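Local atomic coordinates of peptidoglycan D,D-transpeptidase FtsI (Yersinia pestis, PDB entry 6SYN), a protein that probably catalyses peptide cross-linking of septal peptidoglycan as a class B penicillin-binding protein, a D,D-transpeptidase that penicillins bind at its active site. Residues Phe328-Ala333 / Tyr364-Thr369; Thr245-Pro250 / Gly340-Leu345; Thr334-Val339 / Thr369-Ala374. One frame throughout, in Å; residues are numbered along the deposited sequence.

Interaction 1. Residues Phe328-Ala333 / Tyr364-Thr369; sequences FGFGKA and YGLMVT. With CB9 ((2R,4S)-2-[(1R)-1-{[(2S)-2-carboxy-2-phenylacetyl]amino}-2-oxoethyl]-5,5-dimethyl-1,3-thiazolidine-4-carboxylic acid), chain D.
F330 meets L366 and V368 through its aromatic ring, the one side chain of 328-333 that reaches across to 364-369. V368 lies over one face: CG1 is 3.5 Å from the F330 ring centroid and only 11° off the ring normal, a CH-pi contact made almost over the middle of the ring. With CG1 anti to the carbonyl carbon (chi1 -49°), V368 turns this methyl to the phenyl group, while CG2 approaches the CE1-CZ side. L366 comes in obliquely, its CD1 lying 3.4 Å from F330 CD2, and the two side chains cross at about a right angle. All three residues are buried, and M257, Y325 and V376 of surrounding helices add further cover to F330.

Away from this apolar cluster the segments diverge and solvent comes nearer. F330 and G331 form the corners of a type II turn from G329 to K332, closed by a weak bond from K332 N to G329 O (3.5 Å), with G331 at positive phi. G329 ends helix 319-327 in a Schellman motif. On the other segment, G365 is exposed, and its amide is held by E249 OE2.

Just before G365, the chain lines the penicillin site through Y364. Y364 OH donates to carboxylate oxygen OAH of CB9 at 2.5 Å, and OAH lies at the edge of the phenol ring, near its plane. The same hydroxyl is bonded to K444 N, and S304, N306, T440 and T442 also hydrogen-bond the ligand. Accepting from the K444 amide while donating to the carboxylate would tend to polarise the hydroxyl. The F330 contact, by contrast, has no hydrogen bond across it, so its cohesion comes from dispersion and the exclusion of water.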
ATOM      1  N   PHE A 328      13.018  12.051  -8.259  1.00 11.06           N
ATOM      2  CA  PHE A 328      12.002  11.808  -7.198  1.00 10.60           C
ATOM      3  C   PHE A 328      11.865  10.308  -6.916  1.00 10.26           C
ATOM      4  O   PHE A 328      11.211   9.951  -5.917  1.00 10.13           O
ATOM      5  CB  PHE A 328      10.667  12.465  -7.560  1.00 10.46           C
ATOM      6  CG  PHE A 328      10.523  13.867  -7.024  1.00 10.36           C
ATOM      7  CD1 PHE A 328      10.941  14.962  -7.764  1.00 10.32           C
ATOM      8  CD2 PHE A 328      10.007  14.091  -5.757  1.00 10.32           C
ATOM      9  CE1 PHE A 328      10.815  16.250  -7.258  1.00 10.26           C
ATOM     10  CE2 PHE A 328       9.882  15.378  -5.253  1.00 10.22           C
ATOM     11  CZ  PHE A 328      10.284  16.457  -6.006  1.00 10.18           C
ATOM     12  N   GLY A 329      12.454   9.464  -7.767  1.00 10.06           N
ATOM     13  CA  GLY A 329      12.671   8.032  -7.487  1.00  9.96           C
ATOM     14  C   GLY A 329      11.769   7.107  -8.290  1.00  9.87           C
ATOM     15  O   GLY A 329      11.746   5.910  -7.965  1.00  9.77           O
ATOM     16  N   PHE A 330      11.045   7.610  -9.294  1.00  9.81           N
ATOM     17  CA  PHE A 330      10.362   6.746 -10.292  1.00  9.79           C
ATOM     18  C   PHE A 330      11.446   5.974 -11.061  1.00  9.90           C
ATOM     19  O   PHE A 330      12.544   6.533 -11.301  1.00  9.95           O
ATOM     20  CB  PHE A 330       9.416   7.559 -11.186  1.00  9.74           C
ATOM     21  CG  PHE A 330       8.056   7.875 -10.599  1.00  9.69           C
ATOM     22  CD1 PHE A 330       7.623   7.313  -9.404  1.00  9.62           C
ATOM     23  CD2 PHE A 330       7.186   8.726 -11.266  1.00  9.64           C
ATOM     24  CE1 PHE A 330       6.369   7.607  -8.886  1.00  9.54           C
ATOM     25  CE2 PHE A 330       5.929   9.013 -10.751  1.00  9.63           C
ATOM     26  CZ  PHE A 330       5.520   8.449  -9.564  1.00  9.54           C
ATOM     27  N   GLY A 331      11.169   4.701 -11.368  1.00  9.93           N
ATOM     28  CA  GLY A 331      12.080   3.792 -12.094  1.00  9.98           C
ATOM     29  C   GLY A 331      13.220   3.282 -11.226  1.00 10.12           C
ATOM     30  O   GLY A 331      14.206   2.768 -11.785  1.00 10.25           O
ATOM     31  N   LYS A 332      13.101   3.393  -9.905  1.00 10.24           N
ATOM     32  CA  LYS A 332      14.202   3.070  -8.965  1.00 10.31           C
ATOM     33  C   LYS A 332      13.687   2.143  -7.866  1.00 10.40           C
ATOM     34  O   LYS A 332      12.585   2.395  -7.342  1.00 10.38           O
ATOM     35  CB  LYS A 332      14.759   4.352  -8.344  1.00 10.49           C
ATOM     36  CG  LYS A 332      15.628   5.202  -9.260  1.00 10.50           C
ATOM     37  CD  LYS A 332      16.044   6.492  -8.596  1.00 10.51           C
ATOM     38  CE  LYS A 332      16.797   7.427  -9.517  1.00 10.60           C
ATOM     39  NZ  LYS A 332      17.163   8.690  -8.829  1.00 10.63           N
ATOM     40  N   ALA A 333      14.483   1.131  -7.512  1.00 10.57           N
ATOM     41  CA  ALA A 333      14.162   0.155  -6.446  1.00 10.76           C
ATOM     42  C   ALA A 333      13.921   0.913  -5.138  1.00 10.87           C
ATOM     43  O   ALA A 333      14.536   1.973  -4.940  1.00 10.68           O
ATOM     44  CB  ALA A 333      15.261  -0.871  -6.311  1.00 10.70           C
ATOM     45  N   TYR A 364       0.847   9.302 -17.720  1.00  9.08           N
ATOM     46  CA  TYR A 364       0.763   8.107 -18.603  1.00  8.97           C
ATOM     47  C   TYR A 364       2.129   7.877 -19.266  1.00  8.93           C
ATOM     48  O   TYR A 364       2.794   8.875 -19.607  1.00  9.07           O
ATOM     49  CB  TYR A 364      -0.383   8.262 -19.607  1.00  8.92           C
ATOM     50  CG  TYR A 364      -1.749   8.315 -18.973  1.00  8.96           C
ATOM     51  CD1 TYR A 364      -2.297   7.191 -18.370  1.00  8.92           C
ATOM     52  CD2 TYR A 364      -2.491   9.488 -18.955  1.00  8.95           C
ATOM     53  CE1 TYR A 364      -3.546   7.226 -17.771  1.00  8.89           C
ATOM     54  CE2 TYR A 364      -3.741   9.542 -18.359  1.00  8.97           C
ATOM     55  CZ  TYR A 364      -4.272   8.406 -17.767  1.00  9.02           C
ATOM     56  OH  TYR A 364      -5.511   8.447 -17.191  1.00  8.97           O
ATOM     57  N   GLY A 365       2.546   6.611 -19.414  1.00  8.80           N
ATOM     58  CA  GLY A 365       3.829   6.218 -20.041  1.00  8.73           C
ATOM     59  C   GLY A 365       4.841   5.636 -19.058  1.00  8.61           C
ATOM     60  O   GLY A 365       6.002   5.406 -19.475  1.00  8.64           O
ATOM     61  N   LEU A 366       4.434   5.388 -17.811  1.00  8.48           N
ATOM     62  CA  LEU A 366       5.288   4.801 -16.742  1.00  8.48           C
ATOM     63  C   LEU A 366       4.396   4.087 -15.726  1.00  8.56           C
ATOM     64  O   LEU A 366       3.229   4.483 -15.572  1.00  8.55           O
ATOM     65  CB  LEU A 366       6.135   5.890 -16.067  1.00  8.39           C
ATOM     66  CG  LEU A 366       5.417   6.859 -15.120  1.00  8.31           C
ATOM     67  CD1 LEU A 366       6.420   7.798 -14.463  1.00  8.32           C
ATOM     68  CD2 LEU A 366       4.341   7.667 -15.830  1.00  8.21           C
ATOM     69  N   MET A 367       4.949   3.090 -15.045  1.00  8.69           N
ATOM     70  CA  MET A 367       4.218   2.274 -14.047  1.00  8.74           C
ATOM     71  C   MET A 367       5.040   2.234 -12.757  1.00  8.43           C
ATOM     72  O   MET A 367       6.250   1.973 -12.827  1.00  8.33           O
ATOM     73  CB  MET A 367       3.958   0.872 -14.603  1.00  9.06           C
ATOM     74  CG  MET A 367       3.251   0.916 -15.949  1.00  9.31           C
ATOM     75  SD  MET A 367       2.246  -0.548 -16.294  1.00  9.75           S
ATOM     76  CE  MET A 367       0.771   0.216 -16.968  1.00  9.73           C
ATOM     77  N   VAL A 368       4.394   2.546 -11.635  1.00  8.25           N
ATOM     78  CA  VAL A 368       5.039   2.820 -10.319  1.00  8.13           C
ATOM     79  C   VAL A 368       4.265   2.046  -9.252  1.00  8.08           C
ATOM     80  O   VAL A 368       3.041   1.862  -9.437  1.00  7.96           O
ATOM     81  CB  VAL A 368       5.056   4.333 -10.022  1.00  8.07           C
ATOM     82  CG1 VAL A 368       5.576   5.138 -11.211  1.00  8.04           C
ATOM     83  CG2 VAL A 368       3.687   4.842  -9.597  1.00  8.05           C
ATOM     84  N   THR A 369       4.944   1.601  -8.191  1.00  8.04           N
ATOM     85  CA  THR A 369       4.282   0.989  -7.007  1.00  8.01           C
ATOM     86  C   THR A 369       3.680   2.120  -6.179  1.00  7.93           C
ATOM     87  O   THR A 369       4.137   3.261  -6.262  1.00  8.02           O
ATOM     88  CB  THR A 369       5.228   0.099  -6.189  1.00  8.04           C
ATOM     89  OG1 THR A 369       6.239   0.916  -5.597  1.00  8.08           O
ATOM     90  CG2 THR A 369       5.870  -0.998  -7.009  1.00  8.05           C
TER
HETATM   91  C   CB9 D 603      -5.549  13.166 -13.904  1.00 18.06           C
HETATM   92  N   CB9 D 603      -7.440  12.726 -15.495  1.00 19.93           N
HETATM   93  O   CB9 D 603      -5.690  12.126 -13.307  1.00 18.06           O
HETATM   94  CA  CB9 D 603      -6.531  13.726 -14.927  1.00 19.20           C
HETATM   95  CB  CB9 D 603      -7.254  14.974 -14.344  1.00 19.31           C
HETATM   96  CAA CB9 D 603     -10.357  15.854 -12.654  1.00 19.03           C
HETATM   97  CAB CB9 D 603     -10.754  13.547 -13.517  1.00 19.10           C
HETATM   98  OAD CB9 D 603      -9.584  13.545 -10.447  1.00 19.09           O
HETATM   99  OAE CB9 D 603      -8.761  10.619 -19.504  1.00 20.36           O
HETATM  100  OAF CB9 D 603      -6.337  12.697 -17.445  1.00 22.06           O
HETATM  101  OAG CB9 D 603      -7.827  14.808 -10.332  1.00 18.60           O
HETATM  102  OAH CB9 D 603      -7.253  10.064 -18.109  1.00 20.37           O
HETATM  103  CAJ CB9 D 603     -12.423  11.044 -15.783  1.00 20.75           C
HETATM  104  CAK CB9 D 603     -12.235  12.202 -16.501  1.00 20.89           C
HETATM  105  CAL CB9 D 603     -11.381  10.160 -15.628  1.00 20.63           C
HETATM  106  CAM CB9 D 603     -10.999  12.479 -17.064  1.00 20.54           C
HETATM  107  CAN CB9 D 603     -10.138  10.435 -16.185  1.00 20.62           C
HETATM  108  NAP CB9 D 603      -7.380  14.957 -12.879  1.00 19.14           N
HETATM  109  SAQ CB9 D 603      -8.978  15.103 -14.914  1.00 19.72           S
HETATM  110  CAR CB9 D 603      -8.651  14.153 -10.942  1.00 19.11           C
HETATM  111  CAS CB9 D 603      -8.172  10.757 -18.464  1.00 20.30           C
HETATM  112  CAT CB9 D 603      -7.363  12.467 -16.806  1.00 20.45           C
HETATM  113  CAU CB9 D 603      -9.924  11.618 -16.885  1.00 20.56           C
HETATM  114  CAX CB9 D 603      -8.489  14.088 -12.470  1.00 19.23           C
HETATM  115  CAY CB9 D 603      -8.596  11.933 -17.563  1.00 20.47           C
HETATM  116  CAZ CB9 D 603      -9.713  14.628 -13.281  1.00 19.13           C

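Interaction 2. Residues Thr245-Pro250 / Gly340-Leu345; sequences TDIFEP and GESSGL
T245 and I247 touch G340, S342 and G344 by van der Waals contact alone, as no hydrogen bond passes between the two segments. The methyl CG2 of T245 rests 3.4 Å from G340 O, reaching there because CG2 stands anti to the carbonyl carbon. I247 points toward the other segment and uses its gamma methyl rather than its longer branch: CG2 is 3.4 Å from S342 OG, also close to S342 CB, and 3.9 Å from G344 CA. G340 and G344 both have positive phi and offer bare backbone to these aliphatic groups.

Polar bonds lie within or beside the segments. S342 OG, placed anti to its own amide nitrogen (chi1 177°), accepts from G344 N at 3.0 Å with an N-H...O angle of 163°, which makes an ST turn. The I247 methyl therefore packs against a hydroxyl oxygen already engaged by the backbone. The hydroxyl of T245 bonds to R240. The CB of D246, the first residue past helix 242-245, points away from 340-345, and its carboxylate forms salt bridges with R240 and R242.

This stretch of chain leads directly into the active site of the transpeptidase domain, since S252 and K255, both in the penicillin pocket, follow P250 and fit the SxxK motif of penicillin-binding proteins. E249 bonds to Y452 OH through OE1, and its backbone carbonyl accepts from Y459.

Backbone hydrogen bonds tie both segments to neighbours instead of to each other. F248 pairs with V368 and L345 with M367, so residues 367-368 bridge the two at that end, while S342 pairs with I244 just ahead of T245. The carboxylate of E341 accepts from the amides of L336 and L338.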
ATOM      1  N   THR A 245       3.887  -4.630  -5.194  1.00 15.01           N
ATOM      2  CA  THR A 245       3.770  -5.527  -6.382  1.00 14.96           C
ATOM      3  C   THR A 245       2.845  -4.924  -7.449  1.00 14.53           C
ATOM      4  O   THR A 245       3.209  -5.006  -8.635  1.00 14.63           O
ATOM      5  CB  THR A 245       3.365  -6.959  -5.999  1.00 15.15           C
ATOM      6  OG1 THR A 245       1.994  -6.964  -5.602  1.00 15.59           O
ATOM      7  CG2 THR A 245       4.219  -7.543  -4.896  1.00 15.09           C
ATOM      8  N   ASP A 246       1.686  -4.375  -7.089  1.00 14.13           N
ATOM      9  CA  ASP A 246       0.897  -3.582  -8.065  1.00 13.94           C
ATOM     10  C   ASP A 246       1.824  -2.487  -8.595  1.00 13.76           C
ATOM     11  O   ASP A 246       2.356  -1.717  -7.766  1.00 13.66           O
ATOM     12  CB  ASP A 246      -0.351  -2.930  -7.459  1.00 14.02           C
ATOM     13  CG  ASP A 246      -1.581  -3.815  -7.353  1.00 14.17           C
ATOM     14  OD1 ASP A 246      -1.628  -4.870  -8.028  1.00 14.10           O
ATOM     15  OD2 ASP A 246      -2.500  -3.424  -6.610  1.00 14.34           O
ATOM     16  N   ILE A 247       2.047  -2.430  -9.907  1.00 13.59           N
ATOM     17  CA  ILE A 247       2.648  -1.225 -10.552  1.00 13.59           C
ATOM     18  C   ILE A 247       1.559  -0.588 -11.420  1.00 13.40           C
ATOM     19  O   ILE A 247       0.911  -1.312 -12.190  1.00 13.59           O
ATOM     20  CB  ILE A 247       3.975  -1.514 -11.291  1.00 13.57           C
ATOM     21  CG1 ILE A 247       3.795  -2.008 -12.733  1.00 13.70           C
ATOM     22  CG2 ILE A 247       4.863  -2.440 -10.469  1.00 13.54           C
ATOM     23  CD1 ILE A 247       3.248  -3.401 -12.879  1.00 13.62           C
ATOM     24  N   PHE A 248       1.320   0.706 -11.217  1.00 13.22           N
ATOM     25  CA  PHE A 248       0.218   1.483 -11.836  1.00 13.17           C
ATOM     26  C   PHE A 248       0.781   2.727 -12.519  1.00 12.77           C
ATOM     27  O   PHE A 248       1.799   3.274 -12.036  1.00 12.93           O
ATOM     28  CB  PHE A 248      -0.785   1.969 -10.785  1.00 13.35           C
ATOM     29  CG  PHE A 248      -1.606   0.903 -10.110  1.00 13.41           C
ATOM     30  CD1 PHE A 248      -2.349  -0.004 -10.851  1.00 13.57           C
ATOM     31  CD2 PHE A 248      -1.671   0.833  -8.728  1.00 13.44           C
ATOM     32  CE1 PHE A 248      -3.112  -0.978 -10.223  1.00 13.60           C
ATOM     33  CE2 PHE A 248      -2.447  -0.130  -8.102  1.00 13.57           C
ATOM     34  CZ  PHE A 248      -3.165  -1.036  -8.850  1.00 13.58           C
ATOM     35  N   GLU A 249       0.100   3.185 -13.569  1.00 12.24           N
ATOM     36  CA  GLU A 249       0.284   4.548 -14.127  1.00 12.01           C
ATOM     37  C   GLU A 249      -0.143   5.567 -13.062  1.00 11.74           C
ATOM     38  O   GLU A 249      -1.258   5.505 -12.537  1.00 11.33           O
ATOM     39  CB  GLU A 249      -0.451   4.655 -15.465  1.00 11.96           C
ATOM     40  CG  GLU A 249       0.231   3.851 -16.558  1.00 12.08           C
ATOM     41  CD  GLU A 249      -0.031   4.312 -17.981  1.00 12.24           C
ATOM     42  OE1 GLU A 249      -1.131   4.030 -18.496  1.00 12.45           O
ATOM     43  OE2 GLU A 249       0.868   4.949 -18.572  1.00 12.14           O
ATOM     44  N   PRO A 250       0.758   6.499 -12.666  1.00 11.53           N
ATOM     45  CA  PRO A 250       0.482   7.443 -11.579  1.00 11.56           C
ATOM     46  C   PRO A 250      -0.586   8.500 -11.895  1.00 11.60           C
ATOM     47  O   PRO A 250      -1.162   9.029 -10.965  1.00 11.53           O
ATOM     48  CB  PRO A 250       1.830   8.133 -11.320  1.00 11.40           C
ATOM     49  CG  PRO A 250       2.586   7.973 -12.615  1.00 11.44           C
ATOM     50  CD  PRO A 250       2.120   6.651 -13.193  1.00 11.49           C
ATOM     51  N   GLY A 340       8.772 -10.064  -4.052  1.00 13.25           N
ATOM     52  CA  GLY A 340       8.022  -9.521  -5.204  1.00 13.20           C
ATOM     53  C   GLY A 340       8.125  -8.005  -5.314  1.00 13.20           C
ATOM     54  O   GLY A 340       7.375  -7.423  -6.121  1.00 13.32           O
ATOM     55  N   GLU A 341       9.022  -7.375  -4.550  1.00 13.05           N
ATOM     56  CA  GLU A 341       9.169  -5.898  -4.517  1.00 13.10           C
ATOM     57  C   GLU A 341       9.653  -5.410  -5.886  1.00 13.03           C
ATOM     58  O   GLU A 341      10.802  -5.713  -6.239  1.00 12.93           O
ATOM     59  CB  GLU A 341      10.136  -5.472  -3.416  1.00 13.08           C
ATOM     60  CG  GLU A 341      10.233  -3.966  -3.259  1.00 13.12           C
ATOM     61  CD  GLU A 341      10.972  -3.523  -2.009  1.00 13.15           C
ATOM     62  OE1 GLU A 341      11.304  -2.323  -1.914  1.00 13.22           O
ATOM     63  OE2 GLU A 341      11.219  -4.382  -1.139  1.00 12.95           O
ATOM     64  N   SER A 342       8.801  -4.666  -6.600  1.00 13.07           N
ATOM     65  CA  SER A 342       9.027  -4.179  -7.985  1.00 13.24           C
ATOM     66  C   SER A 342       9.512  -2.722  -7.993  1.00 13.31           C
ATOM     67  O   SER A 342       9.153  -1.950  -7.069  1.00 13.10           O
ATOM     68  CB  SER A 342       7.778  -4.323  -8.809  1.00 13.50           C
ATOM     69  OG  SER A 342       7.975  -3.800 -10.117  1.00 13.90           O
ATOM     70  N   SER A 343      10.282  -2.371  -9.028  1.00 13.31           N
ATOM     71  CA  SER A 343      10.767  -0.998  -9.329  1.00 13.27           C
ATOM     72  C   SER A 343       9.976  -0.415 -10.505  1.00 13.26           C
ATOM     73  O   SER A 343      10.372   0.656 -11.003  1.00 13.28           O
ATOM     74  CB  SER A 343      12.246  -1.006  -9.617  1.00 13.25           C
ATOM     75  OG  SER A 343      12.505  -1.487 -10.926  1.00 13.38           O
ATOM     76  N   GLY A 344       8.922  -1.114 -10.946  1.00 13.31           N
ATOM     77  CA  GLY A 344       7.996  -0.656 -11.997  1.00 13.56           C
ATOM     78  C   GLY A 344       8.679  -0.502 -13.346  1.00 13.76           C
ATOM     79  O   GLY A 344       9.862  -0.898 -13.460  1.00 13.60           O
ATOM     80  N   LEU A 345       7.957   0.055 -14.325  1.00 14.04           N
ATOM     81  CA  LEU A 345       8.442   0.329 -15.707  1.00 14.57           C
ATOM     82  C   LEU A 345       8.610   1.842 -15.886  1.00 14.75           C
ATOM     83  O   LEU A 345       7.638   2.583 -15.650  1.00 14.50           O
ATOM     84  CB  LEU A 345       7.451  -0.218 -16.740  1.00 14.77           C
ATOM     85  CG  LEU A 345       6.745  -1.521 -16.372  1.00 14.99           C
ATOM     86  CD1 LEU A 345       5.637  -1.823 -17.369  1.00 15.13           C
ATOM     87  CD2 LEU A 345       7.734  -2.674 -16.288  1.00 14.89           C
TER

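Interaction 3. Residues Thr334-Val339 / Thr369-Ala374; sequences TNLGLV and TPLQLA
T334 and L371 bury the most surface here, with L336 and Q372 completing the contact. L371 CD2 is the shared point: it lies 3.7 Å from T334 OG1 and meets L336 CD1 at 3.4 Å, the two leucines reaching toward each other tip to tip. An extended first torsion (chi1 178°) swings the L371 side chain off the helix toward the 334-339 loop. The T334 methyl sits over the helix beside L371, CG2 lying 3.5 Å from Q372 CG where the side chains cross at about a right angle.

The helix that begins at P370 starts with a capping box: Q372 N donates to T369 OG1 (3.0 Å), and T369 N returns a bond to Q372 OE1 (3.1 Å), in the carbonyl plane on a lone pair. Q372 NE2 donates to K332 O, so both ends of the amide are engaged, which would favour this orientation over the flipped one. Helix 370-381 packs on the central sheet, with L371 also touching V208.

T334 OG1 is bonded to E341 and accepts from a water at 2.8 Å. That water also lies 3.2 Å from T369 OG1, linking the loop to the cap.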
ATOM      1  N   THR A 334      13.012   0.395  -4.311  1.00 11.55           N
ATOM      2  CA  THR A 334      12.635   0.951  -2.983  1.00 11.71           C
ATOM      3  C   THR A 334      13.519   0.267  -1.923  1.00 11.59           C
ATOM      4  O   THR A 334      13.743   0.881  -0.866  1.00 11.78           O
ATOM      5  CB  THR A 334      11.108   0.882  -2.832  1.00 11.85           C
ATOM      6  OG1 THR A 334      10.673  -0.444  -3.135  1.00 11.92           O
ATOM      7  CG2 THR A 334      10.392   1.847  -3.754  1.00 11.92           C
ATOM      8  N   ASN A 335      14.043  -0.924  -2.237  1.00 11.21           N
ATOM      9  CA  ASN A 335      15.144  -1.638  -1.529  1.00 11.23           C
ATOM     10  C   ASN A 335      14.742  -2.040  -0.100  1.00 11.34           C
ATOM     11  O   ASN A 335      15.607  -1.939   0.794  1.00 11.35           O
ATOM     12  CB  ASN A 335      16.432  -0.806  -1.478  1.00 11.12           C
ATOM     13  CG  ASN A 335      17.030  -0.510  -2.837  1.00 11.11           C
ATOM     14  OD1 ASN A 335      17.424   0.621  -3.105  1.00 11.01           O
ATOM     15  ND2 ASN A 335      17.119  -1.516  -3.695  1.00 11.06           N
ATOM     16  N   LEU A 336      13.511  -2.514   0.119  1.00 11.29           N
ATOM     17  CA  LEU A 336      13.026  -2.895   1.477  1.00 11.39           C
ATOM     18  C   LEU A 336      13.262  -4.382   1.748  1.00 11.48           C
ATOM     19  O   LEU A 336      13.072  -4.784   2.907  1.00 11.50           O
ATOM     20  CB  LEU A 336      11.544  -2.542   1.620  1.00 11.46           C
ATOM     21  CG  LEU A 336      11.257  -1.057   1.812  1.00 11.56           C
ATOM     22  CD1 LEU A 336       9.767  -0.824   1.970  1.00 11.58           C
ATOM     23  CD2 LEU A 336      12.023  -0.507   3.009  1.00 11.62           C
ATOM     24  N   GLY A 337      13.656  -5.157   0.731  1.00 11.66           N
ATOM     25  CA  GLY A 337      14.026  -6.580   0.858  1.00 11.77           C
ATOM     26  C   GLY A 337      12.815  -7.495   0.887  1.00 11.95           C
ATOM     27  O   GLY A 337      12.999  -8.694   1.155  1.00 12.12           O
ATOM     28  N   LEU A 338      11.621  -6.964   0.614  1.00 12.19           N
ATOM     29  CA  LEU A 338      10.349  -7.730   0.659  1.00 12.37           C
ATOM     30  C   LEU A 338      10.193  -8.509  -0.647  1.00 12.63           C
ATOM     31  O   LEU A 338      10.780  -8.073  -1.663  1.00 12.57           O
ATOM     32  CB  LEU A 338       9.185  -6.762   0.883  1.00 12.39           C
ATOM     33  CG  LEU A 338       9.208  -6.024   2.221  1.00 12.49           C
ATOM     34  CD1 LEU A 338       8.119  -4.960   2.270  1.00 12.55           C
ATOM     35  CD2 LEU A 338       9.065  -6.995   3.387  1.00 12.42           C
ATOM     36  N   VAL A 339       9.445  -9.617  -0.607  1.00 12.89           N
ATOM     37  CA  VAL A 339       9.330 -10.593  -1.733  1.00 13.08           C
ATOM     38  C   VAL A 339       8.356 -10.042  -2.778  1.00 13.25           C
ATOM     39  O   VAL A 339       7.245  -9.621  -2.387  1.00 13.47           O
ATOM     40  CB  VAL A 339       8.909 -11.997  -1.262  1.00 13.12           C
ATOM     41  CG1 VAL A 339       7.633 -11.984  -0.437  1.00 13.15           C
ATOM     42  CG2 VAL A 339       8.774 -12.955  -2.437  1.00 13.16           C
ATOM     43  N   THR A 369       4.944   1.601  -8.191  1.00  8.04           N
ATOM     44  CA  THR A 369       4.282   0.989  -7.007  1.00  8.01           C
ATOM     45  C   THR A 369       3.680   2.120  -6.179  1.00  7.93           C
ATOM     46  O   THR A 369       4.137   3.261  -6.262  1.00  8.02           O
ATOM     47  CB  THR A 369       5.228   0.099  -6.189  1.00  8.04           C
ATOM     48  OG1 THR A 369       6.239   0.916  -5.597  1.00  8.08           O
ATOM     49  CG2 THR A 369       5.870  -0.998  -7.009  1.00  8.05           C
ATOM     50  N   PRO A 370       2.588   1.865  -5.426  1.00  7.81           N
ATOM     51  CA  PRO A 370       2.115   2.811  -4.411  1.00  7.71           C
ATOM     52  C   PRO A 370       3.229   3.292  -3.466  1.00  7.59           C
ATOM     53  O   PRO A 370       3.272   4.476  -3.173  1.00  7.62           O
ATOM     54  CB  PRO A 370       1.051   1.985  -3.678  1.00  7.77           C
ATOM     55  CG  PRO A 370       0.473   1.118  -4.777  1.00  7.82           C
ATOM     56  CD  PRO A 370       1.684   0.717  -5.596  1.00  7.80           C
ATOM     57  N   LEU A 371       4.115   2.384  -3.044  1.00  7.42           N
ATOM     58  CA  LEU A 371       5.277   2.708  -2.174  1.00  7.30           C
ATOM     59  C   LEU A 371       6.184   3.726  -2.881  1.00  7.16           C
ATOM     60  O   LEU A 371       6.670   4.664  -2.197  1.00  7.16           O
ATOM     61  CB  LEU A 371       6.044   1.429  -1.821  1.00  7.33           C
ATOM     62  CG  LEU A 371       7.289   1.644  -0.958  1.00  7.44           C
ATOM     63  CD1 LEU A 371       6.943   2.358   0.343  1.00  7.46           C
ATOM     64  CD2 LEU A 371       8.004   0.331  -0.674  1.00  7.43           C
ATOM     65  N   GLN A 372       6.400   3.562  -4.191  1.00  6.90           N
ATOM     66  CA  GLN A 372       7.246   4.476  -5.002  1.00  6.80           C
ATOM     67  C   GLN A 372       6.623   5.876  -4.986  1.00  6.77           C
ATOM     68  O   GLN A 372       7.379   6.862  -4.850  1.00  6.63           O
ATOM     69  CB  GLN A 372       7.413   3.948  -6.425  1.00  6.73           C
ATOM     70  CG  GLN A 372       8.593   3.001  -6.582  1.00  6.67           C
ATOM     71  CD  GLN A 372       8.806   2.620  -8.025  1.00  6.59           C
ATOM     72  OE1 GLN A 372       7.854   2.341  -8.748  1.00  6.57           O
ATOM     73  NE2 GLN A 372      10.061   2.613  -8.449  1.00  6.45           N
ATOM     74  N   LEU A 373       5.292   5.942  -5.087  1.00  6.80           N
ATOM     75  CA  LEU A 373       4.507   7.207  -5.110  1.00  6.77           C
ATOM     76  C   LEU A 373       4.570   7.889  -3.734  1.00  6.63           C
ATOM     77  O   LEU A 373       4.608   9.129  -3.696  1.00  6.47           O
ATOM     78  CB  LEU A 373       3.066   6.890  -5.524  1.00  6.82           C
ATOM     79  CG  LEU A 373       2.154   8.101  -5.730  1.00  6.92           C
ATOM     80  CD1 LEU A 373       2.713   9.036  -6.793  1.00  6.94           C
ATOM     81  CD2 LEU A 373       0.743   7.664  -6.107  1.00  6.96           C
ATOM     82  N   ALA A 374       4.575   7.104  -2.651  1.00  6.56           N
ATOM     83  CA  ALA A 374       4.662   7.601  -1.259  1.00  6.51           C
ATOM     84  C   ALA A 374       6.006   8.302  -1.066  1.00  6.48           C
ATOM     85  O   ALA A 374       6.034   9.370  -0.430  1.00  6.45           O
ATOM     86  CB  ALA A 374       4.486   6.467  -0.282  1.00  6.49           C
TER
HETATM   87  O   HOH W   1       8.277  -1.176  -4.399  1.00 17.15           O

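Overall arrangement
All three contacts lie in the transpeptidase domain and involve three pieces of chain: 245-250, then the continuous loop 328-345, then 364-374, which enters helix 370-381. The centres of interactions 1 and 2 are about 7 Å apart, those of 2 and 3 about 8 Å, and those of 1 and 3 about 11 Å. Interactions 1 and 3 share T369, and the segments of each pair of contacts alternate along the chain. The loop after helix 319-327 is thus packed in succession against residues 364-369, the start of helix 370-381 and the 245-250 segment. Two of these partners adjoin the penicillin site: 364-369 begins with Y364, and 245-250 is followed by S252.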